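Local coordinates for MUTM (fpg) protein (Thermus thermophilus, PDB 1EE8), which belongs to the MutM (Fpg) family, whose members combine a beta-rich N-terminal domain, a helical H2TH domain and a zinc finger, at residues Arg10-Pro15 with Tyr214-Gly219; Arg14-Gly19 with Glu89-Tyr94; Pro175-Arg180 with Glu184-Arg189; Arg137-Ser142 with Lys147-Asp152. All blocks are in the same frame, centred on the assembly; numbering follows the deposited sequence.

Contact 1: Arg10-Pro15 with Tyr214-Gly219; sequences RRRLRP and YRQPDG
Gln216 opens the contact with Arg10-Pro15, bringing its amide to Arg12. The chain runs straight beyond CG and brings OE1 to the bent side chain of Arg12, 2.8 Å from NE and 3.0 Å from NH2. Arg12 folds back at chi2 (-62°), which turns its guanidinium toward the loop; the guanidinium and amide planes then lie 29° apart. A neutral carbonyl oxygen suits a neighbour that carries a positive charge. Pro217 comes next and supplies the apolar part of the contact. Its CD lies 3.8 Å from Arg12 CB, its CG 3.9 Å from Leu13 CD2, and the ring crosses the arginine chain at about a right angle. The compact ring also fits the second position of a type I beta turn, which the bond from Gly219 N to Gln216 O (2.9 Å) closes. Asp218 OD2 stays 5.1 Å from Arg12 NH1, not in contact, though the opposite charges may attract weakly. Gly219 ends the turn at a positive phi, which glycine adopts readily. Around it, Tyr214 and Gln216 touch Thr8, and Pro217 is tied by its backbone to Leu76, so the turn lies against helix 3-17 and the Leu76 loop, with Leu13 linking the helix to strand 53-58.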
loop_
_atom_site.group_PDB
_atom_site.type_symbol
_atom_site.label_atom_id
_atom_site.label_comp_id
_atom_site.label_asym_id
_atom_site.label_seq_id
_atom_site.Cartn_x
_atom_site.Cartn_y
_atom_site.Cartn_z
ATOM N N ARG A 10 15.136 -11.169 15.929
ATOM C CA ARG A 10 15.829 -10.212 15.071
ATOM C C ARG A 10 17.185 -10.773 14.657
ATOM O O ARG A 10 17.496 -10.853 13.474
ATOM C CB ARG A 10 16.025 -8.882 15.810
ATOM C CG ARG A 10 17.025 -7.934 15.158
ATOM C CD ARG A 10 17.132 -6.604 15.903
ATOM N NE ARG A 10 18.144 -5.729 15.305
ATOM C CZ ARG A 10 19.439 -5.763 15.605
ATOM N NH1 ARG A 10 19.897 -6.619 16.514
ATOM N NH2 ARG A 10 20.287 -4.963 14.968
ATOM N N ARG A 11 17.987 -11.168 15.638
ATOM C CA ARG A 11 19.311 -11.719 15.366
ATOM C C ARG A 11 19.277 -12.983 14.518
ATOM O O ARG A 11 20.126 -13.169 13.652
ATOM C CB ARG A 11 20.048 -11.982 16.682
ATOM C CG ARG A 11 20.268 -10.702 17.483
ATOM C CD ARG A 11 20.995 -10.933 18.795
ATOM N NE ARG A 11 21.210 -9.658 19.475
ATOM C CZ ARG A 11 22.051 -9.476 20.488
ATOM N NH1 ARG A 11 22.765 -10.490 20.951
ATOM N NH2 ARG A 11 22.178 -8.275 21.028
ATOM N N ARG A 12 18.295 -13.849 14.743
ATOM C CA ARG A 12 18.205 -15.077 13.963
ATOM C C ARG A 12 17.785 -14.825 12.519
ATOM O O ARG A 12 18.291 -15.460 11.598
ATOM C CB ARG A 12 17.221 -16.056 14.603
ATOM C CG ARG A 12 17.656 -16.568 15.960
ATOM C CD ARG A 12 18.965 -17.338 15.868
ATOM N NE ARG A 12 19.324 -17.930 17.152
ATOM C CZ ARG A 12 20.321 -18.790 17.329
ATOM N NH1 ARG A 12 21.066 -19.164 16.297
ATOM N NH2 ARG A 12 20.566 -19.285 18.538
ATOM N N LEU A 13 16.862 -13.894 12.322
ATOM C CA LEU A 13 16.381 -13.599 10.981
ATOM C C LEU A 13 17.310 -12.761 10.109
ATOM O O LEU A 13 17.375 -12.978 8.905
ATOM C CB LEU A 13 15.010 -12.908 11.043
ATOM C CG LEU A 13 13.807 -13.680 11.581
ATOM C CD1 LEU A 13 12.566 -12.798 11.479
ATOM C CD2 LEU A 13 13.607 -14.969 10.802
ATOM N N ARG A 14 18.030 -11.810 10.698
ATOM C CA ARG A 14 18.891 -10.945 9.895
ATOM C C ARG A 14 19.814 -11.645 8.906
ATOM O O ARG A 14 19.879 -11.250 7.743
ATOM C CB ARG A 14 19.691 -9.986 10.782
ATOM C CG ARG A 14 18.830 -8.890 11.399
ATOM C CD ARG A 14 19.615 -7.603 11.614
ATOM N NE ARG A 14 20.811 -7.830 12.411
ATOM C CZ ARG A 14 21.796 -6.952 12.558
ATOM N NH1 ARG A 14 21.743 -5.767 11.955
ATOM N NH2 ARG A 14 22.834 -7.263 13.317
ATOM N N PRO A 15 20.530 -12.695 9.337
ATOM C CA PRO A 15 21.431 -13.401 8.417
ATOM C C PRO A 15 20.662 -14.131 7.316
ATOM O O PRO A 15 21.238 -14.533 6.302
ATOM C CB PRO A 15 22.157 -14.399 9.322
ATOM C CG PRO A 15 21.985 -13.842 10.710
ATOM C CD PRO A 15 20.597 -13.278 10.687
ATOM N N TYR A 214 6.775 -20.102 22.892
ATOM C CA TYR A 214 7.884 -19.462 22.197
ATOM C C TYR A 214 8.958 -20.422 21.699
ATOM O O TYR A 214 9.351 -21.356 22.395
ATOM C CB TYR A 214 8.554 -18.428 23.100
ATOM C CG TYR A 214 9.872 -17.914 22.553
ATOM C CD1 TYR A 214 9.916 -17.120 21.405
ATOM C CD2 TYR A 214 11.077 -18.232 23.178
ATOM C CE1 TYR A 214 11.125 -16.656 20.896
ATOM C CE2 TYR A 214 12.290 -17.775 22.679
ATOM C CZ TYR A 214 12.310 -16.988 21.540
ATOM O OH TYR A 214 13.514 -16.525 21.055
ATOM N N ARG A 215 9.429 -20.161 20.485
ATOM C CA ARG A 215 10.485 -20.939 19.851
ATOM C C ARG A 215 11.189 -20.032 18.856
ATOM O O ARG A 215 10.563 -19.161 18.254
ATOM C CB ARG A 215 9.910 -22.150 19.107
ATOM C CG ARG A 215 9.392 -23.245 20.014
ATOM C CD ARG A 215 8.961 -24.462 19.215
ATOM N NE ARG A 215 8.701 -25.617 20.076
ATOM C CZ ARG A 215 9.592 -26.148 20.911
ATOM N NH1 ARG A 215 10.811 -25.630 21.007
ATOM N NH2 ARG A 215 9.267 -27.203 21.645
ATOM N N GLN A 216 12.493 -20.220 18.700
ATOM C CA GLN A 216 13.263 -19.425 17.752
ATOM C C GLN A 216 12.763 -19.790 16.352
ATOM O O GLN A 216 12.032 -20.766 16.192
ATOM C CB GLN A 216 14.751 -19.735 17.924
ATOM C CG GLN A 216 15.286 -19.303 19.288
ATOM C CD GLN A 216 16.739 -19.699 19.515
ATOM O OE1 GLN A 216 17.590 -19.521 18.642
ATOM N NE2 GLN A 216 17.030 -20.221 20.702
ATOM N N PRO A 217 13.139 -19.013 15.322
ATOM C CA PRO A 217 12.677 -19.316 13.961
ATOM C C PRO A 217 12.821 -20.760 13.480
ATOM O O PRO A 217 11.867 -21.326 12.929
ATOM C CB PRO A 217 13.472 -18.334 13.106
ATOM C CG PRO A 217 13.559 -17.140 14.010
ATOM C CD PRO A 217 13.944 -17.780 15.330
ATOM N N ASP A 218 13.995 -21.354 13.686
ATOM C CA ASP A 218 14.225 -22.729 13.252
ATOM C C ASP A 218 13.450 -23.765 14.062
ATOM O O ASP A 218 13.359 -24.927 13.664
ATOM C CB ASP A 218 15.723 -23.065 13.281
ATOM C CG ASP A 218 16.328 -22.941 14.666
ATOM O OD1 ASP A 218 15.717 -23.446 15.632
ATOM O OD2 ASP A 218 17.423 -22.351 14.788
ATOM N N GLY A 219 12.889 -23.352 15.192
ATOM C CA GLY A 219 12.120 -24.281 16.001
ATOM C C GLY A 219 12.749 -24.646 17.331
ATOM O O GLY A 219 12.077 -25.192 18.204
#

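Contact 2: Arg14-Gly19 with Glu89-Tyr94; sequences RPLVLG and EGRTLY
Leu16 and Val17 on one side, Arg91 and Leu93 on the other, form a mostly apolar packing contact where the last turn of helix 3-17 lies against the start of strand 92-96. Across the two segments no hydrogen bond forms, so shape does the work. Leu16 lays its CD2 methyl over one face of the Arg91 guanidinium, 3.8 Å from NH1 and 3.9 Å from NH2. The arginine gets there by setting CG between its backbone N and carbonyl carbon (chi1 58°) and bending again at chi3. A flat, delocalised cation can take a methyl on its face, which suits a partly exposed position. Further in, the contact is purely hydrocarbon: Val17 CG1 meets Leu93 CD1 at 3.7 Å, the two side chains crossing at about a right angle. Both residues are buried, with branched side chains that fill an interior well. Val17 also packs on Ile44 and Val47 of strand 42-50 and on Leu88 of strand 82-88, while Leu93 and Leu16 both touch Leu76. The C-terminal end of helix 3-17 thus packs on strands 42-50, 82-88 and 92-96 of the beta-rich N-terminal domain of the Fpg family.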
loop_
_atom_site.group_PDB
_atom_site.type_symbol
_atom_site.label_atom_id
_atom_site.label_comp_id
_atom_site.label_asym_id
_atom_site.label_seq_id
_atom_site.Cartn_x
_atom_site.Cartn_y
_atom_site.Cartn_z
ATOM N N ARG A 14 18.030 -11.810 10.698
ATOM C CA ARG A 14 18.891 -10.945 9.895
ATOM C C ARG A 14 19.814 -11.645 8.906
ATOM O O ARG A 14 19.879 -11.250 7.743
ATOM C CB ARG A 14 19.691 -9.986 10.782
ATOM C CG ARG A 14 18.830 -8.890 11.399
ATOM C CD ARG A 14 19.615 -7.603 11.614
ATOM N NE ARG A 14 20.811 -7.830 12.411
ATOM C CZ ARG A 14 21.796 -6.952 12.558
ATOM N NH1 ARG A 14 21.743 -5.767 11.955
ATOM N NH2 ARG A 14 22.834 -7.263 13.317
ATOM N N PRO A 15 20.530 -12.695 9.337
ATOM C CA PRO A 15 21.431 -13.401 8.417
ATOM C C PRO A 15 20.662 -14.131 7.316
ATOM O O PRO A 15 21.238 -14.533 6.302
ATOM C CB PRO A 15 22.157 -14.399 9.322
ATOM C CG PRO A 15 21.985 -13.842 10.710
ATOM C CD PRO A 15 20.597 -13.278 10.687
ATOM N N LEU A 16 19.360 -14.303 7.523
ATOM C CA LEU A 16 18.522 -15.014 6.567
ATOM C C LEU A 16 17.718 -14.141 5.610
ATOM O O LEU A 16 17.325 -14.604 4.542
ATOM C CB LEU A 16 17.542 -15.929 7.315
ATOM C CG LEU A 16 18.109 -16.963 8.288
ATOM C CD1 LEU A 16 16.961 -17.672 9.013
ATOM C CD2 LEU A 16 18.972 -17.961 7.522
ATOM N N VAL A 17 17.474 -12.888 5.976
ATOM C CA VAL A 17 16.663 -12.019 5.135
ATOM C C VAL A 17 17.336 -10.759 4.612
ATOM O O VAL A 17 16.861 -10.162 3.648
ATOM C CB VAL A 17 15.394 -11.589 5.883
ATOM C CG1 VAL A 17 14.715 -12.807 6.480
ATOM C CG2 VAL A 17 15.745 -10.583 6.971
ATOM N N LEU A 18 18.424 -10.344 5.248
ATOM C CA LEU A 18 19.124 -9.137 4.832
ATOM C C LEU A 18 19.407 -9.124 3.331
ATOM O O LEU A 18 19.963 -10.074 2.785
ATOM C CB LEU A 18 20.431 -9.002 5.618
ATOM C CG LEU A 18 20.568 -7.844 6.611
ATOM C CD1 LEU A 18 20.851 -6.563 5.852
ATOM C CD2 LEU A 18 19.314 -7.707 7.451
ATOM N N GLY A 19 18.995 -8.052 2.661
ATOM C CA GLY A 19 19.237 -7.933 1.230
ATOM C C GLY A 19 18.307 -8.715 0.321
ATOM O O GLY A 19 18.403 -8.610 -0.903
ATOM N N GLU A 89 12.711 -13.924 -1.911
ATOM C CA GLU A 89 13.211 -14.568 -3.110
ATOM C C GLU A 89 13.919 -15.872 -2.757
ATOM O O GLU A 89 13.765 -16.873 -3.455
ATOM C CB GLU A 89 14.149 -13.622 -3.883
ATOM C CG GLU A 89 15.517 -13.381 -3.260
ATOM C CD GLU A 89 16.345 -12.362 -4.039
ATOM O OE1 GLU A 89 16.030 -11.151 -3.972
ATOM O OE2 GLU A 89 17.309 -12.771 -4.725
ATOM N N GLY A 90 14.662 -15.874 -1.656
ATOM C CA GLY A 90 15.388 -17.069 -1.265
ATOM C C GLY A 90 14.664 -18.033 -0.342
ATOM O O GLY A 90 15.042 -19.204 -0.247
ATOM N N ARG A 91 13.630 -17.555 0.343
ATOM C CA ARG A 91 12.880 -18.403 1.258
ATOM C C ARG A 91 11.613 -17.721 1.747
ATOM O O ARG A 91 11.279 -16.624 1.315
ATOM C CB ARG A 91 13.733 -18.777 2.466
ATOM C CG ARG A 91 14.249 -17.584 3.247
ATOM C CD ARG A 91 14.413 -17.927 4.713
ATOM N NE ARG A 91 15.212 -19.131 4.946
ATOM C CZ ARG A 91 16.514 -19.232 4.703
ATOM N NH1 ARG A 91 17.187 -18.199 4.207
ATOM N NH2 ARG A 91 17.152 -20.362 4.982
ATOM N N THR A 92 10.926 -18.379 2.671
ATOM C CA THR A 92 9.681 -17.854 3.217
ATOM C C THR A 92 9.664 -17.884 4.742
ATOM O O THR A 92 10.139 -18.842 5.358
ATOM C CB THR A 92 8.489 -18.667 2.665
ATOM O OG1 THR A 92 8.384 -18.438 1.258
ATOM C CG2 THR A 92 7.170 -18.257 3.329
ATOM N N LEU A 93 9.129 -16.825 5.344
ATOM C CA LEU A 93 9.008 -16.731 6.793
ATOM C C LEU A 93 7.521 -16.870 7.110
ATOM O O LEU A 93 6.691 -16.218 6.473
ATOM C CB LEU A 93 9.496 -15.366 7.295
ATOM C CG LEU A 93 10.900 -14.914 6.897
ATOM C CD1 LEU A 93 11.207 -13.577 7.554
ATOM C CD2 LEU A 93 11.919 -15.967 7.335
ATOM N N TYR A 94 7.177 -17.699 8.087
ATOM C CA TYR A 94 5.768 -17.887 8.435
ATOM C C TYR A 94 5.433 -17.274 9.785
ATOM O O TYR A 94 6.148 -17.491 10.762
ATOM C CB TYR A 94 5.415 -19.375 8.458
ATOM C CG TYR A 94 5.783 -20.093 7.182
ATOM C CD1 TYR A 94 7.024 -20.711 7.043
ATOM C CD2 TYR A 94 4.900 -20.130 6.101
ATOM C CE1 TYR A 94 7.382 -21.357 5.855
ATOM C CE2 TYR A 94 5.248 -20.767 4.906
ATOM C CZ TYR A 94 6.493 -21.380 4.795
ATOM O OH TYR A 94 6.840 -22.013 3.625
#

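Contact 3: Pro175-Arg180 with Glu184-Arg189; sequences PFRPAR and EEEARR
Arg177 reaches across to Glu186 near the start of helix 184-203. From CB, the first torsion (chi1 64°) places CG between the backbone N and the carbonyl carbon, and the chain runs out extended to CD before bending at chi3. The side chain also touches Leu182. NE donates to Ser181 OG, which helps to fix the plane of the guanidinium. At the tip the two terminal nitrogens meet the two carboxylate oxygens of Glu186 in a salt bridge. NH2 gives the straighter bond, 2.9 Å to OE1 with an N-H...O angle of 165°, and OE1 lies nearly in the guanidinium plane. NH1 is 2.8 Å from OE2, but its bond is bent and weak. The carboxylate plane is turned 79° from the guanidinium, so this is not the flat, side-by-side bidentate pair; OE1 is met from above its own plane. Glu186 OE2 also accepts from Thr183 N, as in one half of a capping box. Glutamate therefore suits this first turn twice over, answering a backbone N-H and an arginine. With the nearby helix N-terminus, the cation should stabilise the charged carboxylate, and the pair would pin the preceding loop to the helix at a partly solvent-exposed surface.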
loop_
_atom_site.group_PDB
_atom_site.type_symbol
_atom_site.label_atom_id
_atom_site.label_comp_id
_atom_site.label_asym_id
_atom_site.label_seq_id
_atom_site.Cartn_x
_atom_site.Cartn_y
_atom_site.Cartn_z
ATOM N N PRO A 175 7.352 -6.594 44.306
ATOM C CA PRO A 175 6.711 -6.160 43.065
ATOM C C PRO A 175 5.518 -5.260 43.377
ATOM O O PRO A 175 5.117 -4.430 42.562
ATOM C CB PRO A 175 6.248 -7.473 42.434
ATOM C CG PRO A 175 7.114 -8.520 43.080
ATOM C CD PRO A 175 7.204 -8.046 44.489
ATOM N N PHE A 176 4.976 -5.420 44.580
ATOM C CA PHE A 176 3.781 -4.695 44.990
ATOM C C PHE A 176 3.916 -3.376 45.741
ATOM O O PHE A 176 2.930 -2.652 45.894
ATOM C CB PHE A 176 2.895 -5.655 45.785
ATOM C CG PHE A 176 2.861 -7.041 45.211
ATOM C CD1 PHE A 176 3.628 -8.062 45.772
ATOM C CD2 PHE A 176 2.114 -7.315 44.070
ATOM C CE1 PHE A 176 3.654 -9.329 45.205
ATOM C CE2 PHE A 176 2.136 -8.583 43.495
ATOM C CZ PHE A 176 2.906 -9.591 44.063
ATOM N N ARG A 177 5.116 -3.044 46.201
ATOM C CA ARG A 177 5.301 -1.798 46.931
ATOM C C ARG A 177 5.233 -0.600 45.989
ATOM O O ARG A 177 5.537 -0.715 44.801
ATOM C CB ARG A 177 6.647 -1.799 47.661
ATOM C CG ARG A 177 7.849 -1.842 46.740
ATOM C CD ARG A 177 9.145 -1.981 47.518
ATOM N NE ARG A 177 9.534 -0.747 48.192
ATOM C CZ ARG A 177 10.686 -0.582 48.836
ATOM N NH1 ARG A 177 10.962 0.576 49.416
ATOM N NH2 ARG A 177 11.563 -1.580 48.904
ATOM N N PRO A 178 4.817 0.567 46.508
ATOM C CA PRO A 178 4.729 1.770 45.675
ATOM C C PRO A 178 6.082 2.035 45.028
ATOM O O PRO A 178 7.117 1.920 45.683
ATOM C CB PRO A 178 4.342 2.854 46.678
ATOM C CG PRO A 178 3.495 2.095 47.673
ATOM C CD PRO A 178 4.307 0.827 47.868
ATOM N N ALA A 179 6.078 2.381 43.746
ATOM C CA ALA A 179 7.320 2.647 43.029
ATOM C C ALA A 179 8.147 3.746 43.685
ATOM O O ALA A 179 9.378 3.668 43.731
ATOM C CB ALA A 179 7.018 3.021 41.587
ATOM N N ARG A 180 7.466 4.771 44.186
ATOM C CA ARG A 180 8.139 5.895 44.828
ATOM C C ARG A 180 8.733 5.552 46.193
ATOM O O ARG A 180 9.627 6.246 46.681
ATOM C CB ARG A 180 7.167 7.070 44.981
ATOM C CG ARG A 180 5.862 6.708 45.670
ATOM C CD ARG A 180 5.069 7.958 46.001
ATOM N NE ARG A 180 5.084 8.896 44.884
ATOM C CZ ARG A 180 4.468 10.073 44.883
ATOM N NH1 ARG A 180 3.774 10.463 45.947
ATOM N NH2 ARG A 180 4.558 10.868 43.818
ATOM N N GLU A 184 17.125 5.304 46.716
ATOM C CA GLU A 184 17.979 5.341 45.535
ATOM C C GLU A 184 18.834 4.084 45.427
ATOM O O GLU A 184 19.174 3.642 44.329
ATOM C CB GLU A 184 18.878 6.580 45.551
ATOM C CG GLU A 184 19.659 6.753 44.259
ATOM C CD GLU A 184 20.322 8.108 44.140
ATOM O OE1 GLU A 184 19.659 9.122 44.449
ATOM O OE2 GLU A 184 21.501 8.162 43.721
ATOM N N GLU A 185 19.187 3.512 46.570
ATOM C CA GLU A 185 19.996 2.304 46.577
ATOM C C GLU A 185 19.140 1.148 46.061
ATOM O O GLU A 185 19.615 0.287 45.325
ATOM C CB GLU A 185 20.498 2.025 47.997
ATOM C CG GLU A 185 21.465 0.866 48.117
ATOM C CD GLU A 185 20.770 -0.473 48.046
ATOM O OE1 GLU A 185 19.739 -0.643 48.739
ATOM O OE2 GLU A 185 21.260 -1.353 47.308
ATOM N N GLU A 186 17.871 1.137 46.447
ATOM C CA GLU A 186 16.966 0.096 45.994
ATOM C C GLU A 186 16.754 0.245 44.488
ATOM O O GLU A 186 16.759 -0.744 43.746
ATOM C CB GLU A 186 15.639 0.182 46.761
ATOM C CG GLU A 186 15.742 -0.374 48.183
ATOM C CD GLU A 186 14.456 -0.258 48.978
ATOM O OE1 GLU A 186 14.229 -1.128 49.849
ATOM O OE2 GLU A 186 13.679 0.700 48.755
ATOM N N ALA A 187 16.604 1.486 44.036
ATOM C CA ALA A 187 16.412 1.767 42.617
ATOM C C ALA A 187 17.632 1.353 41.810
ATOM O O ALA A 187 17.502 0.861 40.692
ATOM C CB ALA A 187 16.124 3.249 42.400
ATOM N N ARG A 188 18.822 1.563 42.364
ATOM C CA ARG A 188 20.036 1.173 41.651
ATOM C C ARG A 188 20.120 -0.353 41.494
ATOM O O ARG A 188 20.639 -0.850 40.494
ATOM C CB ARG A 188 21.290 1.697 42.366
ATOM C CG ARG A 188 21.601 3.173 42.089
ATOM C CD ARG A 188 23.106 3.458 42.144
ATOM N NE ARG A 188 23.437 4.841 41.779
ATOM C CZ ARG A 188 23.193 5.903 42.545
ATOM N NH1 ARG A 188 22.617 5.751 43.730
ATOM N NH2 ARG A 188 23.515 7.118 42.124
ATOM N N ARG A 189 19.623 -1.097 42.482
ATOM C CA ARG A 189 19.650 -2.557 42.396
ATOM C C ARG A 189 18.710 -3.029 41.289
ATOM O O ARG A 189 19.053 -3.905 40.497
ATOM C CB ARG A 189 19.220 -3.199 43.714
ATOM C CG ARG A 189 20.242 -3.118 44.822
ATOM C CD ARG A 189 20.225 -4.395 45.651
ATOM N NE ARG A 189 18.923 -4.664 46.254
ATOM C CZ ARG A 189 18.441 -4.028 47.313
ATOM N NH1 ARG A 189 17.243 -4.347 47.789
ATOM N NH2 ARG A 189 19.158 -3.078 47.905
#

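Contact 4: Arg137-Ser142 with Lys147-Asp152; sequences RGLKES and KALLLD
The backbones of helices 132-140 and 146-152 come closest at Leu139 and Leu149, whose CA atoms are 7.1 Å apart. Leu149 is the centre of the contact, and its CD2 methyl does most of the touching. It meets Leu139 CD2 at 3.6 Å, the two leucines crossing at a slant, and it approaches the backbone oxygen of Gly138 at 3.5 Å, the atom through which that glycine takes part. Ser142, just past the end of the first helix, closes the other side: its OG lies 3.1 Å and its CB 3.3 Å from Leu149 CD2. The CB distance is tighter than usual carbon packing, and Leu149 has a chi1 of -113°, well away from a staggered position, so its exact placement is doubtful. Serine suits its place through its hydroxyl, which makes a weak bond back to Gly138 O (3.4 Å) and so gives this polar atom a partner beside the methyls. Leu149 packs further on Ala179 and Leu155 and so joins the helical pair to the loops around it. Helix 146-152, followed after a turn region by helix 161-170, is consistent with the first helix of the helix-two-turn-helix motif that names this domain, and here it rests on the helix that precedes it.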
loop_
_atom_site.group_PDB
_atom_site.type_symbol
_atom_site.label_atom_id
_atom_site.label_comp_id
_atom_site.label_asym_id
_atom_site.label_seq_id
_atom_site.Cartn_x
_atom_site.Cartn_y
_atom_site.Cartn_z
ATOM N N ARG A 137 14.066 8.931 38.518
ATOM C CA ARG A 137 13.050 9.982 38.514
ATOM C C ARG A 137 11.697 9.408 38.105
ATOM O O ARG A 137 10.660 9.760 38.677
ATOM C CB ARG A 137 13.437 11.110 37.550
ATOM C CG ARG A 137 12.330 12.151 37.364
ATOM C CD ARG A 137 12.792 13.413 36.618
ATOM N NE ARG A 137 13.426 13.140 35.327
ATOM C CZ ARG A 137 14.721 12.867 35.165
ATOM N NH1 ARG A 137 15.537 12.826 36.212
ATOM N NH2 ARG A 137 15.203 12.637 33.953
ATOM N N GLY A 138 11.719 8.521 37.113
ATOM C CA GLY A 138 10.493 7.907 36.638
ATOM C C GLY A 138 9.792 7.113 37.717
ATOM O O GLY A 138 8.566 7.002 37.725
ATOM N N LEU A 139 10.568 6.559 38.641
ATOM C CA LEU A 139 9.996 5.772 39.724
ATOM C C LEU A 139 9.463 6.671 40.835
ATOM O O LEU A 139 8.409 6.402 41.418
ATOM C CB LEU A 139 11.053 4.813 40.283
ATOM C CG LEU A 139 11.662 3.845 39.262
ATOM C CD1 LEU A 139 12.809 3.075 39.893
ATOM C CD2 LEU A 139 10.582 2.895 38.759
ATOM N N LYS A 140 10.191 7.744 41.123
ATOM C CA LYS A 140 9.795 8.671 42.179
ATOM C C LYS A 140 8.522 9.456 41.882
ATOM O O LYS A 140 7.959 10.090 42.776
ATOM C CB LYS A 140 10.940 9.639 42.488
ATOM C CG LYS A 140 11.991 9.057 43.420
ATOM C CD LYS A 140 11.371 8.689 44.763
ATOM C CE LYS A 140 12.390 8.077 45.717
ATOM N NZ LYS A 140 11.762 7.708 47.020
ATOM N N GLU A 141 8.065 9.402 40.636
ATOM C CA GLU A 141 6.857 10.115 40.246
ATOM C C GLU A 141 5.614 9.230 40.286
ATOM O O GLU A 141 4.518 9.687 39.972
ATOM C CB GLU A 141 7.021 10.692 38.837
ATOM C CG GLU A 141 8.097 11.762 38.734
ATOM C CD GLU A 141 8.253 12.319 37.329
ATOM O OE1 GLU A 141 8.914 13.371 37.183
ATOM O OE2 GLU A 141 7.726 11.709 36.371
ATOM N N SER A 142 5.771 7.973 40.691
ATOM C CA SER A 142 4.633 7.065 40.716
ATOM C C SER A 142 4.291 6.451 42.066
ATOM O O SER A 142 5.169 6.027 42.817
ATOM C CB SER A 142 4.853 5.931 39.712
ATOM O OG SER A 142 5.296 6.429 38.461
ATOM N N LYS A 147 6.142 -3.015 40.039
ATOM C CA LYS A 147 6.048 -3.825 38.837
ATOM C C LYS A 147 5.276 -3.146 37.704
ATOM O O LYS A 147 5.646 -3.285 36.541
ATOM C CB LYS A 147 5.422 -5.189 39.138
ATOM C CG LYS A 147 5.402 -6.078 37.902
ATOM C CD LYS A 147 4.771 -7.432 38.133
ATOM C CE LYS A 147 4.759 -8.222 36.830
ATOM N NZ LYS A 147 4.192 -9.577 37.004
ATOM N N ALA A 148 4.209 -2.428 38.039
ATOM C CA ALA A 148 3.421 -1.726 37.024
ATOM C C ALA A 148 4.300 -0.719 36.286
ATOM O O ALA A 148 4.125 -0.477 35.093
ATOM C CB ALA A 148 2.237 -1.008 37.670
ATOM N N LEU A 149 5.251 -0.126 36.992
ATOM C CA LEU A 149 6.135 0.828 36.343
ATOM C C LEU A 149 7.147 0.114 35.459
ATOM O O LEU A 149 7.692 0.699 34.526
ATOM C CB LEU A 149 6.850 1.694 37.380
ATOM C CG LEU A 149 6.413 3.161 37.334
ATOM C CD1 LEU A 149 4.910 3.261 37.502
ATOM C CD2 LEU A 149 7.122 3.933 38.423
ATOM N N LEU A 150 7.405 -1.154 35.749
ATOM C CA LEU A 150 8.347 -1.910 34.939
ATOM C C LEU A 150 7.665 -2.347 33.650
ATOM O O LEU A 150 8.323 -2.579 32.638
ATOM C CB LEU A 150 8.850 -3.141 35.693
ATOM C CG LEU A 150 9.720 -2.874 36.921
ATOM C CD1 LEU A 150 10.298 -4.186 37.430
ATOM C CD2 LEU A 150 10.839 -1.914 36.546
ATOM N N LEU A 151 6.339 -2.446 33.701
ATOM C CA LEU A 151 5.544 -2.863 32.557
ATOM C C LEU A 151 5.061 -1.716 31.684
ATOM O O LEU A 151 4.646 -1.940 30.550
ATOM C CB LEU A 151 4.337 -3.667 33.034
ATOM C CG LEU A 151 4.474 -5.188 33.120
ATOM C CD1 LEU A 151 5.815 -5.588 33.718
ATOM C CD2 LEU A 151 3.322 -5.722 33.951
ATOM N N ASP A 152 5.110 -0.494 32.207
ATOM C CA ASP A 152 4.650 0.664 31.450
ATOM C C ASP A 152 5.309 0.727 30.081
ATOM O O ASP A 152 4.630 0.887 29.067
ATOM C CB ASP A 152 4.929 1.963 32.214
ATOM C CG ASP A 152 3.658 2.753 32.499
ATOM O OD1 ASP A 152 3.764 3.928 32.919
ATOM O OD2 ASP A 152 2.552 2.190 32.309
#

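The four contacts fall into two pairs on opposite sides of the chain's centre. Contacts 1 and 2 share Arg14 and Pro15 on helix 3-17 and touch where Leu13 CD2 lies 4.0 Å from Leu93 CD2, so the two contacts pack against each other. Contacts 3 and 4 have centres about 9 Å apart within the H2TH range; they are probably hydrogen-bonded from Lys140 NZ to Arg180 O at 2.6 Å. Between the pairs, the centres of contacts 2 and 3 are about 43 Å apart. Contact 3 also leans toward the zinc finger: Phe176 stacks edge-to-face on Phe257, next in sequence to Cys258, which binds the zinc ion with Cys238, Cys241 and Cys261.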